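Local coordinates for glycerate dehydrogenase related protein (Thermoplasma acidophilum, PDB 3GVX) that probably acts as an NAD(P)H-dependent 2-hydroxyacid dehydrogenase, reducing substrates such as glyoxylate or hydroxypyruvate, at residues I16-D22 against F273-R277; N77-I83 against I267-A272; A138-K142 against Q158-V162; V148-T152 against L170-S174; V213-P217 against V235-E239. One frame throughout, in Å; residues are numbered along the deposited sequence.

Interaction 1: I16-D22 against F273-R277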
# COMPACT_ATOMS: atom_id res chain seq x y z
N ILE B 16 21.64 -16.50 -4.25
CA ILE B 16 21.32 -15.08 -4.15
C ILE B 16 22.57 -14.29 -4.49
O ILE B 16 22.56 -13.37 -5.31
CB ILE B 16 20.90 -14.70 -2.72
CG1 ILE B 16 19.66 -15.48 -2.32
CG2 ILE B 16 20.73 -13.19 -2.61
CD1 ILE B 16 19.08 -15.11 -0.98
N ALA B 17 23.66 -14.67 -3.83
CA ALA B 17 24.95 -14.04 -4.05
C ALA B 17 25.36 -14.11 -5.53
O ALA B 17 25.65 -13.08 -6.12
CB ALA B 17 26.00 -14.67 -3.15
N LYS B 18 25.35 -15.29 -6.14
CA LYS B 18 25.74 -15.33 -7.56
C LYS B 18 24.82 -14.52 -8.44
O LYS B 18 25.25 -14.00 -9.46
CB LYS B 18 25.78 -16.75 -8.15
CG LYS B 18 26.00 -17.90 -7.20
CD LYS B 18 26.50 -19.17 -7.94
CE LYS B 18 25.59 -19.65 -9.11
NZ LYS B 18 24.20 -19.08 -9.17
N THR B 19 23.54 -14.40 -8.08
CA THR B 19 22.68 -13.62 -8.95
C THR B 19 22.97 -12.14 -8.77
O THR B 19 23.22 -11.44 -9.74
CB THR B 19 21.17 -13.84 -8.72
OG1 THR B 19 20.87 -15.24 -8.75
CG2 THR B 19 20.37 -13.14 -9.83
N VAL B 20 22.96 -11.68 -7.53
CA VAL B 20 23.21 -10.27 -7.25
C VAL B 20 24.62 -9.83 -7.61
O VAL B 20 24.82 -8.76 -8.16
CB VAL B 20 22.99 -9.92 -5.76
CG1 VAL B 20 23.47 -8.50 -5.49
CG2 VAL B 20 21.52 -10.08 -5.38
N LEU B 21 25.61 -10.65 -7.27
CA LEU B 21 27.00 -10.30 -7.54
C LEU B 21 27.60 -11.01 -8.74
O LEU B 21 28.79 -11.30 -8.77
CB LEU B 21 27.84 -10.55 -6.29
CG LEU B 21 27.37 -9.64 -5.15
CD1 LEU B 21 27.90 -10.16 -3.83
CD2 LEU B 21 27.80 -8.19 -5.43
N ASP B 22 26.77 -11.29 -9.73
CA ASP B 22 27.26 -11.95 -10.93
C ASP B 22 28.15 -10.93 -11.63
O ASP B 22 27.71 -9.86 -12.03
CB ASP B 22 26.06 -12.41 -11.79
CG ASP B 22 25.91 -11.64 -13.09
OD1 ASP B 22 26.36 -12.13 -14.14
OD2 ASP B 22 25.33 -10.54 -13.06
N PHE B 273 24.03 -8.04 0.09
CA PHE B 273 24.84 -8.23 -1.12
C PHE B 273 24.61 -7.14 -2.14
O PHE B 273 25.53 -6.71 -2.83
CB PHE B 273 24.56 -9.58 -1.79
CG PHE B 273 25.01 -10.77 -0.99
CD1 PHE B 273 26.27 -10.81 -0.42
CD2 PHE B 273 24.18 -11.85 -0.80
CE1 PHE B 273 26.67 -11.90 0.34
CE2 PHE B 273 24.58 -12.93 -0.06
CZ PHE B 273 25.83 -12.95 0.51
N GLU B 274 23.37 -6.69 -2.24
CA GLU B 274 23.03 -5.65 -3.17
C GLU B 274 23.76 -4.37 -2.85
O GLU B 274 24.25 -3.69 -3.75
CB GLU B 274 21.51 -5.42 -3.19
CG GLU B 274 20.81 -6.51 -3.98
CD GLU B 274 19.29 -6.33 -4.05
OE1 GLU B 274 18.70 -5.71 -3.15
OE2 GLU B 274 18.68 -6.83 -5.02
N ASN B 275 23.89 -4.04 -1.57
CA ASN B 275 24.61 -2.84 -1.22
C ASN B 275 26.06 -2.95 -1.63
O ASN B 275 26.69 -1.96 -1.93
CB ASN B 275 24.55 -2.53 0.28
CG ASN B 275 25.01 -1.11 0.58
OD1 ASN B 275 25.89 -0.89 1.41
ND2 ASN B 275 24.40 -0.14 -0.11
N VAL B 276 26.59 -4.17 -1.62
CA VAL B 276 27.97 -4.40 -2.02
C VAL B 276 28.16 -4.07 -3.49
O VAL B 276 29.12 -3.42 -3.89
CB VAL B 276 28.38 -5.87 -1.77
CG1 VAL B 276 29.65 -6.20 -2.56
CG2 VAL B 276 28.58 -6.11 -0.27
N ARG B 277 27.22 -4.55 -4.29
CA ARG B 277 27.22 -4.31 -5.71
C ARG B 277 27.06 -2.83 -6.01
O ARG B 277 27.74 -2.28 -6.87
CB ARG B 277 26.11 -5.17 -6.33
CG ARG B 277 25.13 -4.47 -7.22
CD ARG B 277 24.94 -5.33 -8.44
NE ARG B 277 25.78 -4.88 -9.55
CZ ARG B 277 25.99 -5.57 -10.66
NH1 ARG B 277 25.43 -6.77 -10.82
NH2 ARG B 277 26.72 -5.05 -11.64

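Interaction 2: N77-I83 against I267-A272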
# COMPACT_ATOMS: atom_id res chain seq x y z
N ASN B 77 23.43 -2.99 7.34
CA ASN B 77 22.28 -3.41 6.54
C ASN B 77 20.95 -3.28 7.29
O ASN B 77 20.46 -4.25 7.86
CB ASN B 77 22.54 -4.85 6.11
CG ASN B 77 21.46 -5.42 5.24
OD1 ASN B 77 20.98 -4.76 4.31
ND2 ASN B 77 21.08 -6.66 5.50
N ALA B 78 20.37 -2.08 7.27
CA ALA B 78 19.12 -1.78 7.98
C ALA B 78 17.88 -1.54 7.11
O ALA B 78 16.81 -1.24 7.63
CB ALA B 78 19.32 -0.58 8.92
N GLY B 79 18.02 -1.67 5.80
CA GLY B 79 16.88 -1.46 4.93
C GLY B 79 15.63 -2.28 5.18
O GLY B 79 14.53 -1.74 5.08
N ALA B 80 15.79 -3.56 5.51
CA ALA B 80 14.65 -4.47 5.75
C ALA B 80 13.71 -3.96 6.82
O ALA B 80 12.49 -4.07 6.73
CB ALA B 80 15.16 -5.87 6.11
N TYR B 81 14.29 -3.36 7.85
CA TYR B 81 13.51 -2.84 8.94
C TYR B 81 12.57 -1.71 8.55
O TYR B 81 11.39 -1.76 8.85
CB TYR B 81 14.42 -2.41 10.08
CG TYR B 81 13.67 -1.93 11.28
CD1 TYR B 81 13.11 -2.82 12.19
CD2 TYR B 81 13.49 -0.57 11.50
CE1 TYR B 81 12.40 -2.36 13.30
CE2 TYR B 81 12.77 -0.09 12.61
CZ TYR B 81 12.23 -1.00 13.50
OH TYR B 81 11.56 -0.54 14.61
N SER B 82 13.08 -0.67 7.89
CA SER B 82 12.21 0.42 7.48
C SER B 82 11.21 -0.04 6.40
O SER B 82 10.07 0.41 6.38
CB SER B 82 13.02 1.65 7.01
OG SER B 82 14.25 1.29 6.44
N ILE B 83 11.64 -0.95 5.53
CA ILE B 83 10.76 -1.50 4.49
C ILE B 83 9.57 -2.14 5.18
O ILE B 83 8.41 -1.87 4.86
CB ILE B 83 11.49 -2.58 3.66
CG1 ILE B 83 12.43 -1.89 2.66
CG2 ILE B 83 10.48 -3.53 3.01
CD1 ILE B 83 13.33 -2.83 1.91
N ILE B 267 15.03 -11.45 3.53
CA ILE B 267 15.34 -10.41 2.59
C ILE B 267 16.58 -9.59 2.96
O ILE B 267 17.20 -8.98 2.10
CB ILE B 267 14.04 -9.58 2.43
CG1 ILE B 267 13.59 -9.64 0.97
CG2 ILE B 267 14.18 -8.21 3.07
CD1 ILE B 267 14.70 -9.48 -0.06
N ALA B 268 16.94 -9.60 4.25
CA ALA B 268 18.10 -8.87 4.76
C ALA B 268 19.39 -9.27 4.05
O ALA B 268 20.14 -8.43 3.59
CB ALA B 268 18.24 -9.08 6.27
N ILE B 269 19.62 -10.58 3.93
CA ILE B 269 20.83 -11.06 3.28
C ILE B 269 20.97 -10.59 1.84
O ILE B 269 22.07 -10.24 1.41
CB ILE B 269 20.95 -12.61 3.40
CG1 ILE B 269 22.37 -13.04 3.03
CG2 ILE B 269 19.86 -13.31 2.59
CD1 ILE B 269 23.44 -12.54 4.02
N GLN B 270 19.87 -10.52 1.11
CA GLN B 270 19.93 -10.05 -0.27
C GLN B 270 20.26 -8.58 -0.36
O GLN B 270 21.05 -8.16 -1.20
CB GLN B 270 18.61 -10.30 -0.99
CG GLN B 270 18.68 -10.05 -2.48
CD GLN B 270 17.43 -10.51 -3.18
OE1 GLN B 270 16.86 -11.56 -2.86
NE2 GLN B 270 16.98 -9.73 -4.16
N LEU B 271 19.65 -7.79 0.51
CA LEU B 271 19.90 -6.35 0.55
C LEU B 271 21.38 -6.10 0.88
O LEU B 271 21.98 -5.16 0.37
CB LEU B 271 18.99 -5.66 1.57
CG LEU B 271 17.48 -5.67 1.24
CD1 LEU B 271 16.68 -5.33 2.49
CD2 LEU B 271 17.20 -4.71 0.09
N ALA B 272 21.94 -6.96 1.73
CA ALA B 272 23.35 -6.84 2.11
C ALA B 272 24.24 -6.99 0.88
O ALA B 272 25.09 -6.14 0.62
CB ALA B 272 23.71 -7.90 3.17

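Interaction 3: A138-K142 against Q158-V162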
# COMPACT_ATOMS: atom_id res chain seq x y z
N ALA B 138 7.28 7.61 2.67
CA ALA B 138 7.07 8.62 1.64
C ALA B 138 7.19 8.07 0.21
O ALA B 138 6.55 8.58 -0.70
CB ALA B 138 8.04 9.78 1.85
N HIS B 139 8.01 7.04 0.04
CA HIS B 139 8.18 6.40 -1.27
C HIS B 139 6.88 5.70 -1.62
O HIS B 139 6.41 5.79 -2.74
CB HIS B 139 9.37 5.42 -1.23
CG HIS B 139 9.27 4.29 -2.21
ND1 HIS B 139 9.71 4.37 -3.51
CD2 HIS B 139 8.82 3.02 -2.04
CE1 HIS B 139 9.53 3.20 -4.10
NE2 HIS B 139 8.98 2.37 -3.24
N LEU B 140 6.29 5.02 -0.64
CA LEU B 140 5.01 4.34 -0.85
C LEU B 140 3.89 5.36 -1.05
O LEU B 140 3.03 5.20 -1.91
CB LEU B 140 4.69 3.42 0.32
CG LEU B 140 5.62 2.24 0.58
CD1 LEU B 140 5.12 1.49 1.82
CD2 LEU B 140 5.69 1.33 -0.66
N ALA B 141 3.91 6.43 -0.25
CA ALA B 141 2.90 7.48 -0.34
C ALA B 141 2.86 8.13 -1.72
O ALA B 141 1.78 8.40 -2.25
CB ALA B 141 3.12 8.52 0.75
N LYS B 142 4.03 8.38 -2.32
CA LYS B 142 4.09 8.97 -3.65
C LYS B 142 3.48 8.02 -4.65
O LYS B 142 2.80 8.43 -5.57
CB LYS B 142 5.54 9.30 -4.05
CG LYS B 142 6.24 10.30 -3.15
CD LYS B 142 5.41 11.56 -2.94
CE LYS B 142 5.10 12.29 -4.24
NZ LYS B 142 4.21 13.47 -4.00
N GLN B 158 13.50 13.98 -2.43
CA GLN B 158 12.60 14.34 -3.48
C GLN B 158 11.16 13.87 -3.26
O GLN B 158 10.27 14.36 -3.93
CB GLN B 158 13.09 13.75 -4.79
CG GLN B 158 12.33 12.51 -5.14
CD GLN B 158 13.22 11.45 -5.73
OE1 GLN B 158 13.39 11.37 -6.95
NE2 GLN B 158 13.80 10.62 -4.86
N ASN B 159 10.91 12.92 -2.37
CA ASN B 159 9.52 12.48 -2.19
C ASN B 159 8.74 13.32 -1.18
O ASN B 159 7.68 12.92 -0.71
CB ASN B 159 9.45 11.00 -1.82
CG ASN B 159 9.77 10.11 -2.97
OD1 ASN B 159 9.51 10.44 -4.13
ND2 ASN B 159 10.35 8.95 -2.68
N VAL B 160 9.28 14.49 -0.86
CA VAL B 160 8.63 15.40 0.06
C VAL B 160 8.18 16.65 -0.67
O VAL B 160 8.99 17.33 -1.30
CB VAL B 160 9.56 15.84 1.19
CG1 VAL B 160 8.86 16.91 2.02
CG2 VAL B 160 9.98 14.65 2.06
N ASP B 161 6.90 16.98 -0.58
CA ASP B 161 6.43 18.16 -1.27
C ASP B 161 6.41 19.40 -0.40
O ASP B 161 6.49 20.51 -0.90
CB ASP B 161 5.03 17.89 -1.82
CG ASP B 161 4.94 16.58 -2.57
OD1 ASP B 161 5.63 16.42 -3.59
OD2 ASP B 161 4.20 15.69 -2.12
N VAL B 162 6.30 19.22 0.90
CA VAL B 162 6.26 20.35 1.82
C VAL B 162 7.01 20.10 3.11
O VAL B 162 6.85 19.08 3.78
CB VAL B 162 4.80 20.74 2.17
CG1 VAL B 162 4.80 21.97 3.08
CG2 VAL B 162 3.99 20.99 0.90
O HOH W 1 11.27 6.85 -4.29

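Interaction 4: V148-T152 against L170-S174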
# COMPACT_ATOMS: atom_id res chain seq x y z
N VAL B 148 3.13 14.68 0.16
CA VAL B 148 3.86 14.46 1.40
C VAL B 148 4.40 15.71 2.09
O VAL B 148 5.07 16.54 1.50
CB VAL B 148 5.01 13.45 1.18
CG1 VAL B 148 5.86 13.32 2.43
CG2 VAL B 148 4.41 12.08 0.79
N ILE B 149 4.07 15.82 3.37
CA ILE B 149 4.50 16.92 4.18
C ILE B 149 5.39 16.34 5.27
O ILE B 149 5.05 15.35 5.92
CB ILE B 149 3.29 17.66 4.78
CG1 ILE B 149 2.51 18.29 3.62
CG2 ILE B 149 3.75 18.72 5.79
CD1 ILE B 149 1.05 18.43 3.87
N ALA B 150 6.56 16.94 5.43
CA ALA B 150 7.48 16.43 6.40
C ALA B 150 7.92 17.46 7.40
O ALA B 150 8.08 18.64 7.10
CB ALA B 150 8.70 15.83 5.72
N TYR B 151 8.05 16.99 8.62
CA TYR B 151 8.53 17.83 9.67
C TYR B 151 9.79 17.14 10.11
O TYR B 151 9.75 16.04 10.66
CB TYR B 151 7.55 17.89 10.82
CG TYR B 151 8.23 18.47 12.02
CD1 TYR B 151 8.50 19.83 12.09
CD2 TYR B 151 8.73 17.65 13.01
CE1 TYR B 151 9.28 20.35 13.12
CE2 TYR B 151 9.50 18.15 14.04
CZ TYR B 151 9.78 19.51 14.10
OH TYR B 151 10.55 20.00 15.12
N THR B 152 10.92 17.79 9.86
CA THR B 152 12.17 17.15 10.23
C THR B 152 13.33 18.02 10.62
O THR B 152 13.43 19.19 10.27
CB THR B 152 12.69 16.27 9.12
OG1 THR B 152 13.86 15.57 9.58
CG2 THR B 152 13.06 17.12 7.91
N LEU B 170 2.48 20.98 10.69
CA LEU B 170 2.36 19.72 9.97
C LEU B 170 0.93 19.18 10.11
O LEU B 170 0.29 18.84 9.13
CB LEU B 170 3.36 18.68 10.48
CG LEU B 170 3.35 17.32 9.77
CD1 LEU B 170 4.25 17.34 8.53
CD2 LEU B 170 3.82 16.27 10.77
N PHE B 171 0.44 19.11 11.34
CA PHE B 171 -0.92 18.64 11.59
C PHE B 171 -1.93 19.46 10.80
O PHE B 171 -2.92 18.94 10.30
CB PHE B 171 -1.27 18.70 13.08
CG PHE B 171 -0.83 17.50 13.86
CD1 PHE B 171 0.51 17.14 13.91
CD2 PHE B 171 -1.75 16.69 14.51
CE1 PHE B 171 0.92 16.00 14.58
CE2 PHE B 171 -1.35 15.54 15.18
CZ PHE B 171 -0.01 15.19 15.21
N ARG B 172 -1.66 20.75 10.68
CA ARG B 172 -2.55 21.65 9.98
C ARG B 172 -2.67 21.38 8.48
O ARG B 172 -3.67 21.72 7.87
CB ARG B 172 -2.14 23.09 10.21
CG ARG B 172 -2.53 23.66 11.56
CD ARG B 172 -2.63 25.17 11.46
NE ARG B 172 -1.32 25.81 11.37
CZ ARG B 172 -0.51 26.01 12.40
NH1 ARG B 172 -0.88 25.63 13.61
NH2 ARG B 172 0.66 26.61 12.23
N GLN B 173 -1.64 20.79 7.89
CA GLN B 173 -1.64 20.51 6.46
C GLN B 173 -1.86 19.03 6.17
O GLN B 173 -1.77 18.62 5.02
CB GLN B 173 -0.31 20.92 5.83
CG GLN B 173 0.09 22.36 6.04
CD GLN B 173 1.43 22.66 5.42
OE1 GLN B 173 1.58 22.63 4.20
NE2 GLN B 173 2.43 22.92 6.27
N SER B 174 -2.15 18.24 7.20
CA SER B 174 -2.30 16.81 7.01
C SER B 174 -3.67 16.16 7.21
O SER B 174 -4.46 16.57 8.07
CB SER B 174 -1.29 16.08 7.91
OG SER B 174 0.01 16.60 7.70

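Interaction 5: V213-P217 against V235-E239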
# COMPACT_ATOMS: atom_id res chain seq x y z
N VAL B 213 6.36 9.14 22.85
CA VAL B 213 6.46 10.38 22.11
C VAL B 213 5.06 10.98 22.21
O VAL B 213 4.83 12.14 21.87
CB VAL B 213 6.85 10.15 20.62
CG1 VAL B 213 6.82 11.48 19.86
CG2 VAL B 213 8.25 9.52 20.54
N VAL B 214 4.13 10.16 22.68
CA VAL B 214 2.75 10.60 22.86
C VAL B 214 2.28 10.58 24.32
O VAL B 214 2.48 9.61 25.05
CB VAL B 214 1.75 9.75 22.03
CG1 VAL B 214 0.30 10.15 22.39
CG2 VAL B 214 2.01 9.94 20.54
N SER B 215 1.65 11.68 24.71
CA SER B 215 1.08 11.81 26.03
C SER B 215 -0.13 10.91 26.07
O SER B 215 -1.14 11.15 25.40
CB SER B 215 0.63 13.25 26.28
OG SER B 215 -0.34 13.31 27.32
N LYS B 216 -0.02 9.87 26.87
CA LYS B 216 -1.11 8.93 26.98
C LYS B 216 -2.46 9.54 27.39
O LYS B 216 -3.45 9.32 26.70
CB LYS B 216 -0.74 7.83 27.94
CG LYS B 216 -1.85 6.87 28.10
CD LYS B 216 -1.35 5.56 28.59
CE LYS B 216 -2.51 4.66 28.85
NZ LYS B 216 -2.07 3.42 29.51
N PRO B 217 -2.53 10.29 28.50
CA PRO B 217 -3.83 10.86 28.88
C PRO B 217 -4.37 11.86 27.86
O PRO B 217 -5.58 11.96 27.66
CB PRO B 217 -3.56 11.51 30.23
CG PRO B 217 -2.36 10.74 30.76
CD PRO B 217 -1.51 10.58 29.52
N VAL B 235 2.62 0.64 18.74
CA VAL B 235 3.28 0.73 20.04
C VAL B 235 2.38 1.32 21.10
O VAL B 235 1.72 2.34 20.90
CB VAL B 235 4.55 1.59 19.97
CG1 VAL B 235 5.51 1.02 18.94
CG2 VAL B 235 4.17 3.04 19.67
N TRP B 236 2.36 0.67 22.25
CA TRP B 236 1.53 1.13 23.34
C TRP B 236 2.39 1.48 24.55
O TRP B 236 3.53 1.04 24.64
CB TRP B 236 0.51 0.05 23.67
CG TRP B 236 -0.60 0.58 24.46
CD1 TRP B 236 -0.75 0.48 25.81
CD2 TRP B 236 -1.72 1.33 23.98
NE1 TRP B 236 -1.89 1.12 26.20
CE2 TRP B 236 -2.50 1.66 25.11
CE3 TRP B 236 -2.13 1.77 22.72
CZ2 TRP B 236 -3.68 2.39 25.02
CZ3 TRP B 236 -3.30 2.50 22.63
CH2 TRP B 236 -4.06 2.81 23.78
N TRP B 237 1.86 2.25 25.49
CA TRP B 237 2.67 2.57 26.65
C TRP B 237 2.83 1.34 27.53
O TRP B 237 1.96 0.46 27.60
CB TRP B 237 2.06 3.73 27.44
CG TRP B 237 1.84 4.95 26.62
CD1 TRP B 237 2.65 6.04 26.52
CD2 TRP B 237 0.72 5.20 25.77
NE1 TRP B 237 2.11 6.95 25.66
CE2 TRP B 237 0.92 6.47 25.19
CE3 TRP B 237 -0.44 4.48 25.46
CZ2 TRP B 237 0.02 7.03 24.28
CZ3 TRP B 237 -1.34 5.04 24.56
CH2 TRP B 237 -1.11 6.31 23.99
N ASN B 238 3.99 1.31 28.17
CA ASN B 238 4.43 0.25 29.07
C ASN B 238 4.81 -1.00 28.31
O ASN B 238 5.99 -1.27 28.16
CB ASN B 238 3.39 -0.02 30.15
CG ASN B 238 3.04 1.24 30.93
OD1 ASN B 238 3.90 2.10 31.15
ND2 ASN B 238 1.79 1.34 31.37
N GLU B 239 3.85 -1.74 27.78
CA GLU B 239 4.20 -2.96 27.04
C GLU B 239 5.17 -3.84 27.84
O GLU B 239 6.27 -3.42 28.16
CB GLU B 239 4.91 -2.62 25.73
CG GLU B 239 4.08 -2.01 24.62
CD GLU B 239 4.95 -1.75 23.39
OE1 GLU B 239 5.73 -2.65 23.03
OE2 GLU B 239 4.86 -0.67 22.78
O HOH W 2 -0.83 0.88 29.11

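Interaction 1: I16-D22 against F273-R277
Phe-273 reaches from helix 266-279 to the last turn of helix 11-20, where Ile-16, Ala-17, Val-20 and Leu-21 gather round it. The two helical segments run in almost the same direction, 25° apart, and their axes come within 9.9 Å. The phenylalanine can be followed outward. Its CB touches Leu-21 CD1 and Val-20 CG1, each at 4.0 Å. From there CG lies beside the backbone N and anti to the carbonyl carbon (chi1 -68°), which carries the ring toward Ala-17. Ring atom CD1 meets the methyl Leu-21 CD1 at 3.8 Å, the leucine crossing it roughly at a right angle. On the other flank CD2 has Ile-16 CG2 near the ring plane, 4.1 Å off. Farther out, CE2 and CZ lie beneath Ala-17 CB, which makes a CH-pi contact over one face, 4.1 Å from the ring centroid and displaced toward the rim.

Beyond the ring, Val-20 CG1 rests on Glu-274 CG, and Leu-21 CD2 packs on Arg-277 CB (3.6 Å) and on Val-276 CG1. The polar link is slight: Arg-277 NH1 gives Val-20 O, the carbonyl of the last helical residue, just before Leu-21 leaves the helix, a weak hydrogen bond of 3.4 Å (N-H...O 143°). The guanidinium has a firmer partner in Glu-281, a salt bridge through NH2.

Both helices lie against the five-stranded parallel sheet of the N-terminal half: Ala-17 and Leu-21 touch Trp-28 and Leu-26 of strand 26-28, while Val-276 rests on Met-52 and Gln-54 of strand 52-55.

Interaction 2: N77-I83 against I267-A272
Asn-77 sets CG anti to the backbone N (chi1 -178°), which points its amide at helix 266-279, and Leu-271 turns CG away from its own carbonyl carbon; the two side chains cross at about a right angle beside the start of helix 79-97. The helical segments themselves meet at 125°. At the polar end, Asn-77 ND2 donates to Ala-268 O at 2.8 Å, with an N-H...O angle of 143°. The donor stands above the carbonyl plane, and the same oxygen takes the helical bond from Ala-272 N. Asn-77 OD1 lies against Leu-271 CB at 3.5 Å, while the methyl of Ala-272 packs on ND2 at 3.7 Å.

The apolar end is built on Ala-80. Its CB meets Ile-267 CG2 and Leu-271 CD1, both at 4.0 Å, and the latter methyl also presses on Ala-80 N (3.6 Å). Leu-271 CD1 continues to Ile-83 CD1, and Tyr-121 of the second subunit covers Ile-83, Ile-267 and Leu-271, bringing the dimer interface to this helix crossing.

A second hydrogen bond from Asn-77 ND2, to Ile-56 O, means that two carbonyls grip this buried nitrogen; they fix the rotation of the amide and tie a helix backbone to the loop after strand 52-55.

Interaction 3: A138-K142 against Q158-V162
A salt bridge ties Lys-142 to Asp-161 in the loop beside helix 132-143. Lys-142 NZ reaches Asp-161 OD2 at 2.9 Å, arriving on the syn lone pair, and makes a weak hydrogen bond to OD1 at 3.3 Å. Both ends have a second partner: NZ also donates to Met-146 O, and OD2 accepts from Val-148 N.

Van der Waals contact accompanies the bridge. Bends at chi2 and chi3 lay the lysine chain along Asn-159, with Lys-142 CG 3.4 Å from Asn-159 OD1 and CD 3.5 Å from Asn-159 O. Ala-138 CB packs against Asn-159 CB at 4.1 Å. These residues belong to the NAD-binding Rossmann domain, where helix 132-143, which starts within what looks like the GxGxxG-type glycine turn of the family, is the helix of a beta-alpha-beta unit between strands 124-128 and 147-151; the contact fastens it to the loop leading into edge strand 162-163.

Hydrogen bonding through water supplies the remaining link. Asn-159 ND2, lying 3.6 Å from His-139 CA, donates to a water at 2.8 Å, and that water sits in the ring plane of His-139, 3.0 Å from ND1. The other ring nitrogen, NE2, bonds to Ala-143 O of the second subunit.

Interaction 4: V148-T152 against L170-S174
Tyr-151 and Leu-170 bring their CA atoms to 6.5 Å as the end of strand 147-151 passes the last turn of helix 167-172. The pairing belongs to the Rossmann fold: helix 167-172 joins strand 162-163, at the edge of the parallel sheet, to strand 176-179 beyond strand 124-128, a crossover connection that passes over strands 147-151 and 124-128.

Ile-149 and Tyr-151 point from the strand toward the helix, whereas Ala-150 between them points away. Leu-170 holds CG anti to its backbone N (chi1 -179°), and this drives its methyls onto the strand. CD1 lies 3.4 Å from Ile-149 O and packs against the Ile-149 side chain, the two running past each other in opposite directions; the exact fit at Ile-149 CG2 is doubtful, because the modelled separation is too short. Both methyls of Leu-170 rest against Tyr-151 CB, each at 4.1 Å, before the tyrosine ring leads off from the contact.

The other branch of Ile-149 goes to Gln-173. Its CG1 stands anti to the carbonyl carbon, and CD1 meets Gln-173 CB at 3.4 Å, crossing that side chain at about a right angle. The same methyl is modelled close to Gln-173 O as well, but that closeness is doubtful too. Val-162 of the edge strand touches both Ile-149 and Gln-173.

Two donors reach Leu-170 O from opposite faces of its plane: Gln-173 N at 3.0 Å and the hydroxyl Ser-174 OG at 2.7 Å.

Interaction 5: V213-P217 against V235-E239
The N-terminus of helix 216-225 in the NAD-binding Rossmann domain, capped by Ser-215 OG on Asp-218 N, receives Trp-237 from the loop after strand 230-233. Trp-237 NE1 donates to Val-214 O, just before the cap, at 2.8 Å and with an N-H...O angle of 154°. The oxygen lies close to the indole plane, so the bond leaves through the edge of the ring and sets its rotation.

One face of that indole is roofed by Lys-216. Its CB stands over the five-membered ring in a CH-pi contact, 3.6 Å from the centroid. With CG anti to the backbone N (chi1 179°) and the chain extended beyond, the lysine continues across the bicycle, CD reaching Trp-237 CE3 at 3.4 Å. Val-214 CG1 closes on Trp-237 CZ2 at 3.7 Å. Within the loop, Trp-237 CZ3 sits over the rim of one face of Trp-236.

Beyond the indole the ammonium forms a salt bridge with Glu-244. A water joins the two segments at this end: it accepts from Lys-216 NZ at 2.9 Å and weakly from Trp-236 NE1, and donates to Trp-237 O at 3.2 Å.

Overall arrangement
Interactions 1 and 2 share helix 266-279 and touch, with centres about 13 Å apart; interaction 2 is nested inside interaction 1. Interaction 1 brings the last helix back to the domain with the five-stranded sheet, and interaction 2 packs it on the start of helix 79-97. Interactions 3, 4 and 5 lie in the Rossmann half and fall, in sequence, within the loops closed by both. Interactions 3 and 4 alternate along the chain and meet at strand 147-151. Their centres are about 11 Å apart, while interaction 5 follows separately, its centre about 22 Å from that of interaction 4. Interactions 1 and 5, about 41 Å between centres, suit the two-domain build of 2-hydroxyacid dehydrogenases; interactions 2 and 3 both reach the second subunit.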